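Side-chain contacts in 5'-tyrosyl-DNA phosphodiesterase (Caenorhabditis elegans, PDB 4FVA), which belongs to the endonuclease/exonuclease/phosphatase family of the DNase I-like clan and carries a bound magnesium ion: residues Ser28-Thr31 and Arg32-Val36; Arg131-Arg134 and Pro135-Cys138. All blocks are in the same frame, centred on the assembly; numbering follows the deposited sequence.

Contact 1 of 2, residues Ser28-Thr31 and Arg32-Val36; sequences SLLT and RMKAV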
# COMPACT_ATOMS: atom_id res chain seq x y z
N SER A 28 -8.02 -20.96 -3.02
CA SER A 28 -7.34 -21.03 -1.72
C SER A 28 -7.41 -19.70 -0.97
O SER A 28 -6.50 -19.36 -0.21
CB SER A 28 -5.87 -21.44 -1.90
OG SER A 28 -5.76 -22.77 -2.37
N LEU A 29 -8.49 -18.95 -1.19
CA LEU A 29 -8.62 -17.62 -0.61
C LEU A 29 -8.48 -17.59 0.93
O LEU A 29 -7.79 -16.74 1.49
CB LEU A 29 -9.92 -16.95 -1.05
CG LEU A 29 -10.14 -15.52 -0.54
CD1 LEU A 29 -9.02 -14.61 -1.04
CD2 LEU A 29 -11.52 -14.98 -0.96
N LEU A 30 -9.19 -18.49 1.61
CA LEU A 30 -9.13 -18.51 3.07
C LEU A 30 -7.72 -18.82 3.56
O LEU A 30 -7.17 -18.12 4.40
CB LEU A 30 -10.15 -19.49 3.67
CG LEU A 30 -10.14 -19.54 5.22
CD1 LEU A 30 -10.38 -18.17 5.82
CD2 LEU A 30 -11.21 -20.49 5.72
N THR A 31 -7.11 -19.86 3.00
CA THR A 31 -5.75 -20.21 3.41
C THR A 31 -4.81 -19.03 3.17
O THR A 31 -3.94 -18.73 4.01
CB THR A 31 -5.25 -21.47 2.67
OG1 THR A 31 -6.07 -22.58 3.02
CG2 THR A 31 -3.81 -21.78 3.03
N ARG A 32 -4.97 -18.37 2.03
CA ARG A 32 -4.12 -17.24 1.67
C ARG A 32 -4.34 -16.04 2.61
O ARG A 32 -3.37 -15.39 3.01
CB ARG A 32 -4.31 -16.84 0.19
CG ARG A 32 -3.80 -17.89 -0.83
CD ARG A 32 -4.28 -17.60 -2.27
NE ARG A 32 -4.20 -16.18 -2.54
CZ ARG A 32 -5.20 -15.42 -2.96
NH1 ARG A 32 -6.37 -15.95 -3.28
NH2 ARG A 32 -5.00 -14.11 -3.11
N MET A 33 -5.59 -15.77 2.97
CA MET A 33 -5.84 -14.64 3.88
C MET A 33 -5.27 -14.94 5.28
O MET A 33 -4.76 -14.04 5.94
CB MET A 33 -7.33 -14.29 3.96
CG MET A 33 -7.94 -13.77 2.65
SD MET A 33 -7.07 -12.36 1.94
CE MET A 33 -5.87 -13.21 0.94
N LYS A 34 -5.37 -16.19 5.72
CA LYS A 34 -4.72 -16.61 6.96
C LYS A 34 -3.21 -16.39 6.87
O LYS A 34 -2.59 -15.95 7.83
CB LYS A 34 -5.01 -18.08 7.28
CG LYS A 34 -6.44 -18.36 7.71
CD LYS A 34 -6.63 -19.87 7.95
CE LYS A 34 -8.05 -20.18 8.44
NZ LYS A 34 -8.29 -21.65 8.59
N ALA A 35 -2.62 -16.71 5.72
CA ALA A 35 -1.18 -16.48 5.52
C ALA A 35 -0.85 -14.99 5.55
O ALA A 35 0.17 -14.58 6.11
CB ALA A 35 -0.70 -17.13 4.21
N VAL A 36 -1.70 -14.19 4.92
CA VAL A 36 -1.51 -12.74 4.97
C VAL A 36 -1.50 -12.26 6.42
O VAL A 36 -0.59 -11.55 6.83
CB VAL A 36 -2.60 -11.98 4.17
CG1 VAL A 36 -2.53 -10.48 4.49
CG2 VAL A 36 -2.43 -12.21 2.65

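Contact 2 of 2, residues Arg131-Arg134 and Pro135-Cys138; sequences REHR and PQRC. With EDO (1,2-ethanediol), chain I.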
# COMPACT_ATOMS: atom_id res chain seq x y z
N ARG A 131 -2.82 -1.97 -19.05
CA ARG A 131 -2.20 -1.08 -20.02
C ARG A 131 -3.22 -0.14 -20.65
O ARG A 131 -2.94 1.04 -20.84
CB ARG A 131 -1.51 -1.93 -21.09
CG ARG A 131 -0.93 -1.16 -22.28
CD ARG A 131 0.10 -0.11 -21.89
NE ARG A 131 0.64 0.55 -23.09
CZ ARG A 131 0.04 1.54 -23.74
NH1 ARG A 131 -1.12 2.03 -23.31
NH2 ARG A 131 0.61 2.06 -24.82
N GLU A 132 -4.39 -0.66 -20.97
CA GLU A 132 -5.43 0.12 -21.64
C GLU A 132 -5.88 1.35 -20.85
O GLU A 132 -6.37 2.33 -21.42
CB GLU A 132 -6.64 -0.76 -21.94
CG GLU A 132 -6.30 -2.00 -22.75
CD GLU A 132 -7.18 -3.18 -22.41
OE1 GLU A 132 -6.79 -3.98 -21.53
OE2 GLU A 132 -8.26 -3.31 -23.03
N HIS A 133 -5.73 1.30 -19.53
CA HIS A 133 -6.29 2.35 -18.70
C HIS A 133 -5.21 3.33 -18.25
O HIS A 133 -5.33 3.97 -17.21
CB HIS A 133 -7.07 1.77 -17.52
CG HIS A 133 -8.28 0.99 -17.92
ND1 HIS A 133 -8.31 -0.39 -17.94
CD2 HIS A 133 -9.51 1.40 -18.31
CE1 HIS A 133 -9.51 -0.80 -18.33
NE2 HIS A 133 -10.25 0.27 -18.56
N ARG A 134 -4.15 3.42 -19.04
CA ARG A 134 -3.11 4.41 -18.82
C ARG A 134 -3.69 5.81 -18.68
O ARG A 134 -3.27 6.56 -17.79
CB ARG A 134 -2.07 4.39 -19.95
CG ARG A 134 -1.16 5.61 -19.93
CD ARG A 134 0.00 5.48 -20.90
NE ARG A 134 0.93 4.43 -20.48
CZ ARG A 134 2.09 4.17 -21.07
NH1 ARG A 134 2.49 4.89 -22.11
NH2 ARG A 134 2.86 3.19 -20.62
N PRO A 135 -4.64 6.18 -19.56
CA PRO A 135 -5.20 7.53 -19.43
C PRO A 135 -5.74 7.77 -18.03
O PRO A 135 -5.34 8.74 -17.38
CB PRO A 135 -6.34 7.54 -20.46
CG PRO A 135 -5.92 6.51 -21.49
CD PRO A 135 -5.23 5.43 -20.69
N GLN A 136 -6.63 6.90 -17.57
CA GLN A 136 -7.25 7.07 -16.26
C GLN A 136 -6.21 6.99 -15.16
O GLN A 136 -6.26 7.77 -14.20
CB GLN A 136 -8.32 6.00 -16.00
CG GLN A 136 -9.51 5.99 -16.95
CD GLN A 136 -9.29 5.06 -18.13
OE1 GLN A 136 -8.22 5.06 -18.77
NE2 GLN A 136 -10.29 4.24 -18.41
N ARG A 137 -5.29 6.04 -15.29
CA ARG A 137 -4.29 5.83 -14.25
C ARG A 137 -3.37 7.05 -14.08
O ARG A 137 -3.09 7.48 -12.96
CB ARG A 137 -3.47 4.57 -14.53
CG ARG A 137 -2.25 4.39 -13.63
CD ARG A 137 -1.71 2.97 -13.74
NE ARG A 137 -1.29 2.63 -15.09
CZ ARG A 137 -2.01 1.89 -15.94
NH1 ARG A 137 -3.19 1.42 -15.56
NH2 ARG A 137 -1.55 1.62 -17.15
N CYS A 138 -2.91 7.61 -15.20
CA CYS A 138 -2.02 8.76 -15.13
C CYS A 138 -2.71 9.97 -14.54
O CYS A 138 -2.10 10.75 -13.81
CB CYS A 138 -1.44 9.08 -16.52
SG CYS A 138 -0.25 7.91 -17.13
C1 EDO I . -0.76 -4.99 -17.90
O1 EDO I . -1.60 -5.21 -19.05
C2 EDO I . 0.33 -6.07 -17.82
O2 EDO I . -0.01 -7.17 -18.67

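Contact 1 of 2, residues Ser28-Thr31 and Arg32-Val36
The first turns of helix 29-43, the helix of the beta-alpha-beta unit that links strand 13-20 to strand 47-53, bring Ser28, Leu29 and Leu30 against Arg32, Met33 and Lys34. Ser28 sits at the N-cap position and opens the backbone bonding with its carbonyl: Arg32 N to Ser28 O is 2.9 Å. Met33 N then reaches Leu29 O at 2.8 Å, and Lys34 N to Leu30 O and Ala35 N to Thr31 O carry the pattern on.

Arg32 folds back toward the start of the helix. Its CG stands anti to its own carbonyl carbon (chi1 -68°), which brings Arg32 CG to 3.1 Å from Ser28 O; the bend at chi3 (41°) then turns the guanidinium toward Leu29. Arg32 NH1 passes obliquely by the Leu29 methyl CD1 at 3.7 Å. The same methyl, Leu29 CD1, meets Met33 CG at 3.9 Å, so Leu29 lies between the two longer side chains. Met33, bent at chi2 and chi3, carries its CE methyl over the rim of one guanidinium face. On another side of the helix, Lys34 runs out extended, and its CE rests 3.9 Å from Leu30 CG, carbon against carbon without use of the ammonium nitrogen; both residues also meet Pro60 of helix 59-62.

The guanidinium is gripped from outside by main-chain carbonyls: NH2 by Asp22 O, NE by Pro244 O, and NH1 by both Asp25 O and Arg27 O. Asp22 is a magnesium ligand, and the Arg32 side chain lies about 7 Å from the magnesium ion. Four carbonyls satisfy the buried group and fix its rotation, Leu29 and Met33 pack its flank, and through Asp22 O Arg32 probably helps to position the loop that carries this ligand.

Contact 2 of 2, residues Arg131-Arg134 and Pro135-Cys138
Two side chains swing toward each other here: His133 (chi1 -64°) and Gln136 both hold CG anti to their own carbonyl carbons, and a bend at chi2 of Gln136 (91°) turns its amide back toward the imidazole. The amide meets the ring edge, near its plane, with the two flat groups inclined 61° to one another. Gln136 NE2 is modelled 2.9 Å from His133 CD2, too short for nitrogen against carbon, so the choice of N and O in this amide is doubtful. With Gln136 OE1 3.3 Å from His133 CA, the amide lies alongside the N-cap residue of helix 134-154, from CA to the ring edge. The preceding loop holds the ring through His133 ND1, which bonds to Ser129 O and Thr130 OG1.

The backbone takes up the helix from the same residue: Arg137 N to His133 O and Cys138 N to Arg134 O are both 2.8 Å. Arg137 reaches back past these bonds, bent at chi3, until Arg134 CA sits over one guanidinium face, toward its rim, 3.6 Å from Arg137 NH2. Further out, Arg134 CG lies 3.7 Å from Cys138 SG. The guanidinium groups of Arg131 and Arg134, neighbours within 131-134, lie face over face, a placement made uncertain by the poor order of Arg131.

Glu172 forms salt bridges with NE of Arg134 and NE of Arg137, Glu171 takes NH2 of Arg134, and the carbonyls of Glu128 and Thr130 accept from Arg137 NH1. An ethanediol molecule hangs on Arg131 N by a weak bond. Shared by two arginines, Glu172 probably offsets part of the positive charge, to which Arg169 near Arg137 NH2 adds, and Arg134 and Arg137 join the beginning of helix 134-154 to the loop holding the two glutamates.

How the contacts relate
Contacts 1 and 2 lie at the beginnings of two different helices, 29-43 and 134-154, with centres 30 Å apart and nearest atoms about 20 Å apart. Each helix follows a strand: 13-20 of the six-stranded sheet for contact 1, 118-126 of the seven-stranded sheet for contact 2. Their relation to the metal differs. In contact 1 the side chain of Arg32 is about 7 Å from the magnesium ion. In contact 2 the side chain of Arg137 is about 14 Å from the magnesium ion. In both, a buried arginine is bound by carbonyls of the loop leading into the helix, but contact 2 adds carboxylate partners and lies at the surface, whereas contact 1 is partly buried.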